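Local coordinates for protein-S-isoprenylcysteine O-methyltransferase (Tribolium castaneum, PDB 5V7P) that methylates the C-terminal carboxylate of isoprenylated cysteine residues in proteins, using S-adenosyl-L-methionine as the methyl donor, at residues Q260-C263 / D264-Q268; T39-V42 / F43-V47; N48-F51 / F52-F56; F20-I23 / C24-H28. All blocks are in the same frame, centred on the assembly; numbering follows the deposited sequence.

Contact 1 of 4, residues Q260-C263 / D264-Q268; sequences QQYC and DYQQQ
Gln266 folds back along the helix onto Tyr262, one turn earlier, and its side chain can be followed atom by atom. CB lies near the carbonyl oxygens of Tyr262 and Cys263. With chi1 at -70°, CG stands beside the backbone N and anti to the carbonyl carbon, which brings it 3.6 Å from CE2 of Tyr262. The chain then runs extended: CD passes CD2 of the ring, OE1 turns toward CA of Cys263, and NE2 of Gln266 ends 3.6 Å from CE2 of Tyr262, at the ring edge and near its plane. That amide nitrogen is held by two acceptors beyond the helix, OE1 of Glu251 and O of Tyr279.

Tyr262 has a second neighbour in Tyr265. The two rings form an offset edge-to-face pair, centroids 5.5 Å apart and planes at 67°, with the edge of Tyr265 directed to the face of Tyr262; CD2 of Tyr265 and CE1 of Tyr262 are 3.5 Å apart. Round the helix, Gln260 NE2 donates to OD1 of Asp264 at 2.7 Å, meeting the oxygen from above the carboxylate plane. The backbone of the same pair bonds too, Asp264 N to Gln260 O at 2.7 Å and nearly straight.

The aromatic side of this short helix, 260-268, predicted to be cytoplasmic, packs on Leu254 and Leu255 of helix 231-258 and on His209, an S-adenosyl-L-methionine-binding residue. Tyr265 touches the bound S-adenosyl-L-homocysteine, while its hydroxyl bonds to O of Tyr204, so the helix helps wall the S-adenosyl-L-methionine pocket.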
loop_
_atom_site.group_PDB
_atom_site.type_symbol
_atom_site.label_atom_id
_atom_site.label_comp_id
_atom_site.label_asym_id
_atom_site.label_seq_id
_atom_site.Cartn_x
_atom_site.Cartn_y
_atom_site.Cartn_z
ATOM N N GLN A 260 27.310 -5.566 -7.986
ATOM C CA GLN A 260 28.032 -6.019 -6.801
ATOM C C GLN A 260 27.817 -5.090 -5.614
ATOM O O GLN A 260 27.916 -5.531 -4.463
ATOM C CB GLN A 260 29.525 -6.140 -7.110
ATOM C CG GLN A 260 30.351 -6.756 -5.985
ATOM C CD GLN A 260 30.042 -8.223 -5.773
ATOM O OE1 GLN A 260 29.732 -8.947 -6.718
ATOM N NE2 GLN A 260 30.117 -8.669 -4.523
ATOM N N GLN A 261 27.534 -3.809 -5.860
ATOM C CA GLN A 261 27.278 -2.894 -4.752
ATOM C C GLN A 261 26.109 -3.376 -3.903
ATOM O O GLN A 261 26.153 -3.291 -2.670
ATOM C CB GLN A 261 27.016 -1.481 -5.273
ATOM C CG GLN A 261 28.276 -0.646 -5.465
ATOM C CD GLN A 261 29.100 -1.085 -6.661
ATOM O OE1 GLN A 261 30.144 -1.723 -6.512
ATOM N NE2 GLN A 261 28.638 -0.738 -7.855
ATOM N N TYR A 262 25.054 -3.891 -4.538
ATOM C CA TYR A 262 23.951 -4.450 -3.767
ATOM C C TYR A 262 24.287 -5.833 -3.229
ATOM O O TYR A 262 23.829 -6.196 -2.140
ATOM C CB TYR A 262 22.675 -4.522 -4.605
ATOM C CG TYR A 262 21.440 -4.633 -3.743
ATOM C CD1 TYR A 262 20.902 -3.511 -3.129
ATOM C CD2 TYR A 262 20.828 -5.859 -3.515
ATOM C CE1 TYR A 262 19.787 -3.600 -2.329
ATOM C CE2 TYR A 262 19.707 -5.956 -2.713
ATOM C CZ TYR A 262 19.192 -4.821 -2.121
ATOM O OH TYR A 262 18.077 -4.898 -1.318
ATOM N N CYS A 263 25.076 -6.614 -3.969
ATOM C CA CYS A 263 25.524 -7.904 -3.454
ATOM C C CYS A 263 26.304 -7.722 -2.157
ATOM O O CYS A 263 26.075 -8.437 -1.177
ATOM C CB CYS A 263 26.369 -8.624 -4.505
ATOM S SG CYS A 263 26.691 -10.363 -4.129
ATOM N N ASP A 264 27.225 -6.753 -2.129
ATOM C CA ASP A 264 27.946 -6.451 -0.894
ATOM C C ASP A 264 26.994 -5.962 0.188
ATOM O O ASP A 264 27.187 -6.247 1.376
ATOM C CB ASP A 264 29.026 -5.400 -1.157
ATOM C CG ASP A 264 30.050 -5.853 -2.177
ATOM O OD1 ASP A 264 30.246 -7.078 -2.329
ATOM O OD2 ASP A 264 30.664 -4.979 -2.825
ATOM N N TYR A 265 25.963 -5.211 -0.208
ATOM C CA TYR A 265 24.989 -4.691 0.746
ATOM C C TYR A 265 24.165 -5.811 1.369
ATOM O O TYR A 265 23.777 -5.717 2.540
ATOM C CB TYR A 265 24.095 -3.677 0.034
ATOM C CG TYR A 265 23.052 -2.997 0.892
ATOM C CD1 TYR A 265 23.389 -2.399 2.098
ATOM C CD2 TYR A 265 21.731 -2.922 0.470
ATOM C CE1 TYR A 265 22.431 -1.765 2.870
ATOM C CE2 TYR A 265 20.773 -2.292 1.232
ATOM C CZ TYR A 265 21.124 -1.715 2.427
ATOM O OH TYR A 265 20.160 -1.088 3.177
ATOM N N GLN A 266 23.900 -6.879 0.611
ATOM C CA GLN A 266 23.165 -8.018 1.150
ATOM C C GLN A 266 23.981 -8.779 2.186
ATOM O O GLN A 266 23.411 -9.330 3.135
ATOM C CB GLN A 266 22.752 -8.957 0.016
ATOM C CG GLN A 266 21.678 -8.393 -0.894
ATOM C CD GLN A 266 21.418 -9.270 -2.101
ATOM O OE1 GLN A 266 22.348 -9.708 -2.778
ATOM N NE2 GLN A 266 20.147 -9.538 -2.374
ATOM N N GLN A 267 25.304 -8.829 2.024
ATOM C CA GLN A 267 26.144 -9.541 2.980
ATOM C C GLN A 267 26.325 -8.759 4.275
ATOM O O GLN A 267 26.568 -9.362 5.327
ATOM C CB GLN A 267 27.512 -9.838 2.366
ATOM C CG GLN A 267 27.460 -10.448 0.974
ATOM C CD GLN A 267 26.697 -11.755 0.929
ATOM O OE1 GLN A 267 26.664 -12.501 1.908
ATOM N NE2 GLN A 267 26.072 -12.036 -0.208
ATOM N N GLN A 268 26.208 -7.433 4.222
ATOM C CA GLN A 268 26.449 -6.595 5.391
ATOM C C GLN A 268 25.186 -6.300 6.189
ATOM O O GLN A 268 25.268 -6.103 7.407
ATOM C CB GLN A 268 27.086 -5.271 4.961
ATOM C CG GLN A 268 28.453 -5.418 4.313
ATOM C CD GLN A 268 28.954 -4.120 3.712
ATOM O OE1 GLN A 268 29.162 -4.021 2.504
ATOM N NE2 GLN A 268 29.156 -3.114 4.558
#

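Contact 2 of 4, residues T39-V42 / F43-V47; sequences TLIV and FFYAV. With MPG ([(Z)-octadec-9-enyl] (2R)-2,3-bis(oxidanyl)propanoate), chain Z.
Ile41 and Tyr45, one helical turn apart, form a loose apolar pair, CG2 of the isoleucine standing 4.5 Å from CD2 of the tyrosine. Closer packing comes from within the second segment, where CD2 of Phe44 lies over the centre of one face of the Tyr45 ring.

The lipid-like ligand MPG takes the other side of that ring: its C4 is 4.1 Å above the plane, offset toward the rim. The phenol end is tighter, with OH of Tyr45 3.3 Å from C1 of MPG. Ile41 reaches the glycerate head through CG2, which chi1 of -69° for CG1 leaves anti to the backbone N, 3.8 Å from C21 of MPG.

Hydrogen bonding across the segments is all backbone. Four successive i to i+4 bonds run from the amides of residues 43-46 to the carbonyls of residues 39-42; Ala46 N to Val42 O is the shortest at 2.7 Å, and Tyr45 N to Ile41 O the longest at 3.3 Å.

Val42 turns to Leu73 and Leu77 of helix 59-84, and Ile41 and Tyr45 to helix 4-29. This is a regular alpha-helix of a predicted transmembrane span, with one side packed on its neighbours and another that, together with helix 4-29, binds a lipid-like molecule.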
loop_
_atom_site.group_PDB
_atom_site.type_symbol
_atom_site.label_atom_id
_atom_site.label_comp_id
_atom_site.label_asym_id
_atom_site.label_seq_id
_atom_site.Cartn_x
_atom_site.Cartn_y
_atom_site.Cartn_z
ATOM N N THR A 39 -23.727 10.892 15.135
ATOM C CA THR A 39 -23.548 10.440 13.760
ATOM C C THR A 39 -24.138 11.441 12.776
ATOM O O THR A 39 -23.485 11.834 11.803
ATOM C CB THR A 39 -24.192 9.062 13.575
ATOM O OG1 THR A 39 -23.579 8.124 14.470
ATOM C CG2 THR A 39 -24.027 8.562 12.140
ATOM N N LEU A 40 -25.376 11.875 13.019
ATOM C CA LEU A 40 -26.047 12.755 12.069
ATOM C C LEU A 40 -25.471 14.165 12.098
ATOM O O LEU A 40 -25.475 14.852 11.071
ATOM C CB LEU A 40 -27.549 12.773 12.351
ATOM C CG LEU A 40 -28.254 11.423 12.175
ATOM C CD1 LEU A 40 -29.700 11.509 12.636
ATOM C CD2 LEU A 40 -28.186 10.944 10.727
ATOM N N ILE A 41 -24.970 14.615 13.251
ATOM C CA ILE A 41 -24.292 15.907 13.298
ATOM C C ILE A 41 -23.019 15.862 12.464
ATOM O O ILE A 41 -22.719 16.796 11.709
ATOM C CB ILE A 41 -23.999 16.313 14.756
ATOM C CG1 ILE A 41 -25.307 16.639 15.483
ATOM C CG2 ILE A 41 -23.046 17.518 14.807
ATOM C CD1 ILE A 41 -25.143 16.976 16.959
ATOM N N VAL A 42 -22.247 14.781 12.588
ATOM C CA VAL A 42 -21.035 14.632 11.790
ATOM C C VAL A 42 -21.387 14.472 10.317
ATOM O O VAL A 42 -20.784 15.106 9.443
ATOM C CB VAL A 42 -20.198 13.446 12.309
ATOM C CG1 VAL A 42 -19.139 13.013 11.289
ATOM C CG2 VAL A 42 -19.531 13.817 13.629
ATOM N N PHE A 43 -22.370 13.619 10.019
ATOM C CA PHE A 43 -22.787 13.433 8.633
ATOM C C PHE A 43 -23.245 14.749 8.016
ATOM O O PHE A 43 -22.883 15.070 6.878
ATOM C CB PHE A 43 -23.898 12.387 8.556
ATOM C CG PHE A 43 -24.375 12.110 7.161
ATOM C CD1 PHE A 43 -23.671 11.252 6.330
ATOM C CD2 PHE A 43 -25.531 12.704 6.678
ATOM C CE1 PHE A 43 -24.110 10.993 5.045
ATOM C CE2 PHE A 43 -25.973 12.448 5.394
ATOM C CZ PHE A 43 -25.262 11.591 4.576
ATOM N N PHE A 44 -24.035 15.530 8.758
ATOM C CA PHE A 44 -24.502 16.818 8.256
ATOM C C PHE A 44 -23.336 17.683 7.791
ATOM O O PHE A 44 -23.343 18.210 6.672
ATOM C CB PHE A 44 -25.308 17.536 9.340
ATOM C CG PHE A 44 -25.687 18.950 8.985
ATOM C CD1 PHE A 44 -26.809 19.210 8.217
ATOM C CD2 PHE A 44 -24.926 20.018 9.431
ATOM C CE1 PHE A 44 -27.160 20.509 7.893
ATOM C CE2 PHE A 44 -25.271 21.318 9.110
ATOM C CZ PHE A 44 -26.390 21.563 8.342
ATOM N N TYR A 45 -22.319 17.841 8.640
ATOM C CA TYR A 45 -21.192 18.695 8.283
ATOM C C TYR A 45 -20.234 18.010 7.316
ATOM O O TYR A 45 -19.532 18.695 6.564
ATOM C CB TYR A 45 -20.452 19.141 9.545
ATOM C CG TYR A 45 -21.121 20.311 10.233
ATOM C CD1 TYR A 45 -21.145 21.565 9.635
ATOM C CD2 TYR A 45 -21.731 20.164 11.472
ATOM C CE1 TYR A 45 -21.756 22.636 10.249
ATOM C CE2 TYR A 45 -22.345 21.235 12.096
ATOM C CZ TYR A 45 -22.353 22.468 11.477
ATOM O OH TYR A 45 -22.959 23.542 12.085
ATOM N N ALA A 46 -20.192 16.677 7.311
ATOM C CA ALA A 46 -19.424 15.975 6.289
ATOM C C ALA A 46 -19.946 16.305 4.897
ATOM O O ALA A 46 -19.170 16.404 3.938
ATOM C CB ALA A 46 -19.472 14.468 6.534
ATOM N N VAL A 47 -21.263 16.472 4.765
ATOM C CA VAL A 47 -21.837 16.892 3.491
ATOM C C VAL A 47 -21.398 18.311 3.154
ATOM O O VAL A 47 -21.106 18.628 1.994
ATOM C CB VAL A 47 -23.371 16.768 3.536
ATOM C CG1 VAL A 47 -24.007 17.348 2.274
ATOM C CG2 VAL A 47 -23.779 15.313 3.710
HETATM C C2 MPG Z . -20.474 24.144 14.396
HETATM C C3 MPG Z . -19.065 23.625 14.121
HETATM C C4 MPG Z . -18.677 23.946 12.680
HETATM C C5 MPG Z . -18.315 25.426 12.579
HETATM C C6 MPG Z . -17.378 25.646 11.395
HETATM C C7 MPG Z . -16.180 26.478 11.849
HETATM C C8 MPG Z . -15.290 25.636 12.761
HETATM C C9 MPG Z . -14.135 26.493 13.272
HETATM C C10 MPG Z . -13.087 26.725 12.508
HETATM C C11 MPG Z . -13.015 26.137 11.101
HETATM O O1 MPG Z . -21.512 23.115 16.281
HETATM C C1 MPG Z . -21.345 22.995 14.898
HETATM C CXD MPG Z . -23.842 22.128 16.182
HETATM O O2 MPG Z . -25.128 22.497 16.591
HETATM C C21 MPG Z . -23.505 20.756 16.759
HETATM O O3 MPG Z . -22.150 20.703 17.111
HETATM O O4 MPG Z . -23.209 24.025 17.425
HETATM C CX3 MPG Z . -22.848 23.169 16.688
#

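Contact 3 of 4, residues N48-F51 / F52-F56; sequences NVYF and FLKFF
Successive i to i+4 backbone bonds carry the alpha-helix across these residues, from Phe52 N to Asn48 O at 2.9 Å through Leu53 N to Val49 O and Lys54 N to Tyr50 O, before Phe55 N makes a weak one to Phe51 O at 3.2 Å. This is the end of helix 35-56 where the chain is predicted to pass from the membrane to the cytoplasmic side.

Side chains meet the preceding turn chiefly at its carbonyls. Leu53, with CG anti to its own carbonyl carbon (chi1 -70°), sets CG 3.1 Å from O of Val49, while its body packs on Phe62, Ile66 and Ala69 of helix 59-84. Tyr50 and Lys54 stand one turn apart and meet only distantly, OH of the tyrosine 4.4 Å from CD of the lysine. Both turn to the next helix: the Tyr50 ring makes an edge-to-face pair with Phe62, and Lys54 adds a cation-pi contact to Phe62 and a salt bridge to Glu59. Phe51 lies on the surface, one ring face covered over its centre by CD1 of Tyr50. Phe52, also on the surface, presents its ring edge to a backbone carbonyl, CD2 being 3.1 Å from O of Asn48.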
loop_
_atom_site.group_PDB
_atom_site.type_symbol
_atom_site.label_atom_id
_atom_site.label_comp_id
_atom_site.label_asym_id
_atom_site.label_seq_id
_atom_site.Cartn_x
_atom_site.Cartn_y
_atom_site.Cartn_z
ATOM N N ASN A 48 -21.338 19.186 4.160
ATOM C CA ASN A 48 -20.969 20.574 3.910
ATOM C C ASN A 48 -19.523 20.690 3.445
ATOM O O ASN A 48 -19.221 21.484 2.546
ATOM C CB ASN A 48 -21.200 21.411 5.165
ATOM C CG ASN A 48 -22.671 21.657 5.435
ATOM O OD1 ASN A 48 -23.317 20.898 6.157
ATOM N ND2 ASN A 48 -23.210 22.720 4.850
ATOM N N VAL A 49 -18.613 19.911 4.036
ATOM C CA VAL A 49 -17.219 19.982 3.612
ATOM C C VAL A 49 -17.065 19.398 2.215
ATOM O O VAL A 49 -16.255 19.883 1.417
ATOM C CB VAL A 49 -16.293 19.279 4.626
ATOM C CG1 VAL A 49 -16.498 19.844 6.026
ATOM C CG2 VAL A 49 -16.504 17.771 4.626
ATOM N N TYR A 50 -17.842 18.363 1.887
ATOM C CA TYR A 50 -17.765 17.775 0.555
ATOM C C TYR A 50 -18.116 18.795 -0.521
ATOM O O TYR A 50 -17.468 18.847 -1.573
ATOM C CB TYR A 50 -18.690 16.561 0.461
ATOM C CG TYR A 50 -18.707 15.908 -0.907
ATOM C CD1 TYR A 50 -19.594 16.331 -1.890
ATOM C CD2 TYR A 50 -17.839 14.868 -1.215
ATOM C CE1 TYR A 50 -19.613 15.739 -3.140
ATOM C CE2 TYR A 50 -17.852 14.268 -2.464
ATOM C CZ TYR A 50 -18.740 14.708 -3.422
ATOM O OH TYR A 50 -18.756 14.116 -4.666
ATOM N N PHE A 51 -19.138 19.617 -0.278
ATOM C CA PHE A 51 -19.603 20.557 -1.290
ATOM C C PHE A 51 -18.827 21.867 -1.287
ATOM O O PHE A 51 -18.683 22.490 -2.345
ATOM C CB PHE A 51 -21.097 20.838 -1.103
ATOM C CG PHE A 51 -21.983 19.785 -1.706
ATOM C CD1 PHE A 51 -22.157 19.714 -3.080
ATOM C CD2 PHE A 51 -22.633 18.860 -0.906
ATOM C CE1 PHE A 51 -22.964 18.744 -3.643
ATOM C CE2 PHE A 51 -23.444 17.888 -1.466
ATOM C CZ PHE A 51 -23.608 17.831 -2.836
ATOM N N PHE A 52 -18.320 22.302 -0.133
ATOM C CA PHE A 52 -17.443 23.469 -0.120
ATOM C C PHE A 52 -16.125 23.168 -0.823
ATOM O O PHE A 52 -15.560 24.040 -1.495
ATOM C CB PHE A 52 -17.191 23.930 1.316
ATOM C CG PHE A 52 -18.207 24.915 1.824
ATOM C CD1 PHE A 52 -18.204 26.226 1.373
ATOM C CD2 PHE A 52 -19.156 24.537 2.761
ATOM C CE1 PHE A 52 -19.133 27.138 1.840
ATOM C CE2 PHE A 52 -20.087 25.446 3.231
ATOM C CZ PHE A 52 -20.074 26.748 2.771
ATOM N N LEU A 53 -15.619 21.940 -0.684
ATOM C CA LEU A 53 -14.370 21.580 -1.345
ATOM C C LEU A 53 -14.565 21.421 -2.846
ATOM O O LEU A 53 -13.732 21.878 -3.637
ATOM C CB LEU A 53 -13.804 20.295 -0.739
ATOM C CG LEU A 53 -13.254 20.377 0.689
ATOM C CD1 LEU A 53 -12.760 19.009 1.138
ATOM C CD2 LEU A 53 -12.133 21.399 0.803
ATOM N N LYS A 54 -15.658 20.776 -3.258
ATOM C CA LYS A 54 -15.917 20.613 -4.683
ATOM C C LYS A 54 -16.071 21.959 -5.375
ATOM O O LYS A 54 -15.807 22.074 -6.579
ATOM C CB LYS A 54 -17.169 19.761 -4.898
ATOM C CG LYS A 54 -17.418 19.399 -6.354
ATOM C CD LYS A 54 -17.396 17.893 -6.583
ATOM C CE LYS A 54 -17.065 17.556 -8.032
ATOM N NZ LYS A 54 -15.597 17.412 -8.256
ATOM N N PHE A 55 -16.482 22.988 -4.636
ATOM C CA PHE A 55 -16.661 24.308 -5.225
ATOM C C PHE A 55 -15.330 25.032 -5.397
ATOM O O PHE A 55 -15.138 25.752 -6.382
ATOM C CB PHE A 55 -17.611 25.137 -4.359
ATOM C CG PHE A 55 -17.831 26.530 -4.865
ATOM C CD1 PHE A 55 -18.677 26.766 -5.936
ATOM C CD2 PHE A 55 -17.198 27.607 -4.266
ATOM C CE1 PHE A 55 -18.884 28.048 -6.404
ATOM C CE2 PHE A 55 -17.401 28.893 -4.729
ATOM C CZ PHE A 55 -18.245 29.114 -5.799
ATOM N N PHE A 56 -14.404 24.852 -4.457
ATOM C CA PHE A 56 -13.139 25.576 -4.470
ATOM C C PHE A 56 -12.015 24.840 -5.184
ATOM O O PHE A 56 -10.936 25.417 -5.360
ATOM C CB PHE A 56 -12.695 25.879 -3.032
ATOM C CG PHE A 56 -13.454 26.998 -2.372
ATOM C CD1 PHE A 56 -14.002 28.029 -3.118
ATOM C CD2 PHE A 56 -13.608 27.020 -0.996
ATOM C CE1 PHE A 56 -14.688 29.052 -2.508
ATOM C CE2 PHE A 56 -14.297 28.045 -0.382
ATOM C CZ PHE A 56 -14.837 29.060 -1.143
#

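Contact 4 of 4, residues F20-I23 / C24-H28; sequences FFVI and CMFNH. With UND (undecane), chain E; MPG ([(Z)-octadec-9-enyl] (2R)-2,3-bis(oxidanyl)propanoate), chain Z.
Cys24 packs against the turn before it, its CB 3.5 Å from O of Phe20, whose carbonyl also accepts the Cys24 amide; the side chain continues toward Val76 and Tyr80 of helix 59-84.

Met25 lies alongside Phe21, pointing the same way. Its CG sits over the ring face, 3.8 Å from the centroid of Phe21 and 17° off the normal, a CH-pi contact. A chain bent at chi2 (-67°) and chi3 then carries SD past the ring in an oblique Met-aromatic contact, 4.6 Å from the Phe21 centroid. The same sulfur touches C5 of the bound undecane, and the Phe21 ring meets C1 of that alkane at its edge.

Phe26, modelled in two conformers, runs beside CG1 of Val22 in the one given here, while CG2 of Val22 faces the chain of the lipid-like ligand MPG.

Asn27 meets the polar head of MPG: its OD1 accepts a hydrogen bond of 3.1 Å from O3 of MPG, and its ND2 is bound by OD1 of Asn38, which should fix the amide's rotation. Ile23, a turn earlier, adds CG1 at 3.5 Å from C3 of MPG.

His28 places one imidazole face against the undecane, NE2 being 3.5 Å from C8 of the alkane. Four i to i+4 backbone bonds join the segments and His28 N to Cys24 O continues the series, as in a regular alpha-helix, here of a predicted transmembrane span with separate binding surfaces for an alkane and a lipid-like molecule.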
loop_
_atom_site.group_PDB
_atom_site.type_symbol
_atom_site.label_atom_id
_atom_site.label_comp_id
_atom_site.label_asym_id
_atom_site.label_seq_id
_atom_site.Cartn_x
_atom_site.Cartn_y
_atom_site.Cartn_z
ATOM N N PHE A 20 -14.227 19.440 12.699
ATOM C CA PHE A 20 -14.862 18.403 13.500
ATOM C C PHE A 20 -14.345 18.384 14.931
ATOM O O PHE A 20 -15.047 17.893 15.822
ATOM C CB PHE A 20 -14.671 17.045 12.826
ATOM C CG PHE A 20 -15.373 16.937 11.507
ATOM C CD1 PHE A 20 -16.735 16.694 11.453
ATOM C CD2 PHE A 20 -14.681 17.100 10.319
ATOM C CE1 PHE A 20 -17.392 16.605 10.241
ATOM C CE2 PHE A 20 -15.333 17.014 9.103
ATOM C CZ PHE A 20 -16.692 16.764 9.065
ATOM N N PHE A 21 -13.143 18.912 15.175
ATOM C CA PHE A 21 -12.711 19.135 16.551
ATOM C C PHE A 21 -13.663 20.081 17.269
ATOM O O PHE A 21 -14.026 19.850 18.429
ATOM C CB PHE A 21 -11.286 19.689 16.574
ATOM C CG PHE A 21 -10.841 20.149 17.934
ATOM C CD1 PHE A 21 -10.497 19.232 18.914
ATOM C CD2 PHE A 21 -10.765 21.499 18.233
ATOM C CE1 PHE A 21 -10.088 19.653 20.165
ATOM C CE2 PHE A 21 -10.355 21.925 19.482
ATOM C CZ PHE A 21 -10.016 21.001 20.449
ATOM N N VAL A 22 -14.086 21.150 16.591
ATOM C CA VAL A 22 -15.050 22.072 17.182
ATOM C C VAL A 22 -16.387 21.373 17.401
ATOM O O VAL A 22 -17.031 21.548 18.442
ATOM C CB VAL A 22 -15.200 23.323 16.295
ATOM C CG1 VAL A 22 -16.316 24.232 16.807
ATOM C CG2 VAL A 22 -13.885 24.089 16.235
ATOM N N ILE A 23 -16.823 20.572 16.427
ATOM C CA ILE A 23 -18.110 19.887 16.541
ATOM C C ILE A 23 -18.106 18.950 17.743
ATOM O O ILE A 23 -19.041 18.943 18.552
ATOM C CB ILE A 23 -18.433 19.132 15.238
ATOM C CG1 ILE A 23 -18.568 20.120 14.075
ATOM C CG2 ILE A 23 -19.717 18.312 15.390
ATOM C CD1 ILE A 23 -18.656 19.466 12.714
ATOM N N CYS A 24 -17.053 18.141 17.875
ATOM C CA CYS A 24 -16.992 17.188 18.978
ATOM C C CYS A 24 -16.855 17.899 20.318
ATOM O O CYS A 24 -17.452 17.474 21.312
ATOM C CB CYS A 24 -15.838 16.211 18.762
ATOM S SG CYS A 24 -16.053 15.135 17.320
ATOM N N MET A 25 -16.071 18.980 20.369
ATOM C CA MET A 25 -15.992 19.773 21.592
ATOM C C MET A 25 -17.369 20.284 21.994
ATOM O O MET A 25 -17.746 20.223 23.171
ATOM C CB MET A 25 -15.026 20.944 21.403
ATOM C CG MET A 25 -13.553 20.553 21.384
ATOM S SD MET A 25 -12.948 19.926 22.965
ATOM C CE MET A 25 -13.121 21.367 24.013
ATOM N N PHE A 26 -18.136 20.791 21.027
ATOM C CA PHE A 26 -19.483 21.273 21.320
ATOM C C PHE A 26 -20.374 20.142 21.814
ATOM O O PHE A 26 -21.108 20.296 22.796
ATOM C CB PHE A 26 -20.094 21.921 20.072
ATOM C CG PHE A 26 -19.765 23.382 19.905
ATOM C CD1 PHE A 26 -19.813 24.254 20.981
ATOM C CD2 PHE A 26 -19.424 23.886 18.659
ATOM C CE1 PHE A 26 -19.519 25.594 20.819
ATOM C CE2 PHE A 26 -19.128 25.226 18.493
ATOM C CZ PHE A 26 -19.176 26.080 19.574
ATOM N N ASN A 27 -20.326 18.991 21.140
ATOM C CA ASN A 27 -21.188 17.877 21.519
ATOM C C ASN A 27 -20.834 17.326 22.892
ATOM O O ASN A 27 -21.704 16.785 23.584
ATOM C CB ASN A 27 -21.100 16.771 20.469
ATOM C CG ASN A 27 -21.786 17.145 19.173
ATOM O OD1 ASN A 27 -22.226 18.281 18.994
ATOM N ND2 ASN A 27 -21.879 16.188 18.258
ATOM N N HIS A 28 -19.573 17.450 23.305
ATOM C CA HIS A 28 -19.164 16.918 24.599
ATOM C C HIS A 28 -19.614 17.824 25.737
ATOM O O HIS A 28 -20.178 17.353 26.731
ATOM C CB HIS A 28 -17.647 16.735 24.631
ATOM C CG HIS A 28 -17.122 16.320 25.969
ATOM N ND1 HIS A 28 -17.536 15.170 26.606
ATOM C CD2 HIS A 28 -16.223 16.905 26.795
ATOM C CE1 HIS A 28 -16.911 15.062 27.765
ATOM N NE2 HIS A 28 -16.108 16.101 27.904
HETATM C C1 UND E . -9.424 15.780 19.715
HETATM C C2 UND E . -10.932 15.544 19.773
HETATM C C3 UND E . -11.509 16.226 21.011
HETATM C C4 UND E . -12.980 15.846 21.166
HETATM C C5 UND E . -13.495 16.345 22.515
HETATM C C6 UND E . -13.153 15.333 23.606
HETATM C C7 UND E . -13.337 15.978 24.978
HETATM C C8 UND E . -13.441 14.889 26.042
HETATM C C9 UND E . -12.454 15.170 27.175
HETATM C C10 UND E . -12.702 14.181 28.314
HETATM C C11 UND E . -11.454 14.075 29.186
HETATM C C2 MPG Z . -20.474 24.144 14.396
HETATM C C3 MPG Z . -19.065 23.625 14.121
HETATM C C4 MPG Z . -18.677 23.946 12.680
HETATM C C5 MPG Z . -18.315 25.426 12.579
HETATM C C6 MPG Z . -17.378 25.646 11.395
HETATM C C7 MPG Z . -16.180 26.478 11.849
HETATM C C8 MPG Z . -15.290 25.636 12.761
HETATM C C9 MPG Z . -14.135 26.493 13.272
HETATM C C10 MPG Z . -13.087 26.725 12.508
HETATM C C11 MPG Z . -13.015 26.137 11.101
HETATM O O1 MPG Z . -21.512 23.115 16.281
HETATM C C1 MPG Z . -21.345 22.995 14.898
HETATM C CXD MPG Z . -23.842 22.128 16.182
HETATM O O2 MPG Z . -25.128 22.497 16.591
HETATM C C21 MPG Z . -23.505 20.756 16.759
HETATM O O3 MPG Z . -22.150 20.703 17.111
HETATM O O4 MPG Z . -23.209 24.025 17.425
HETATM C CX3 MPG Z . -22.848 23.169 16.688
#

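In the fold
Contacts 2, 3 and 4 belong to one corner of the membrane bundle, and contact 1 to the far side of the chain's centre, with centres 51 to 54 Å from the other three. Contact 2 runs straight into contact 3 along helix 35-56, their centres 14 Å apart. Contact 4, on helix 4-29, packs against contact 2: CD1 of Ile23 is 3.4 Å from CD2 of Tyr45, and CG2 of Ile23 is 3.5 Å from CG2 of Ile41. The two share one MPG molecule. Contact 1 alone borders the bound S-adenosyl-L-homocysteine, the Tyr265 side chain lying about 4 Å from it; the other three lie away from the annotated sites.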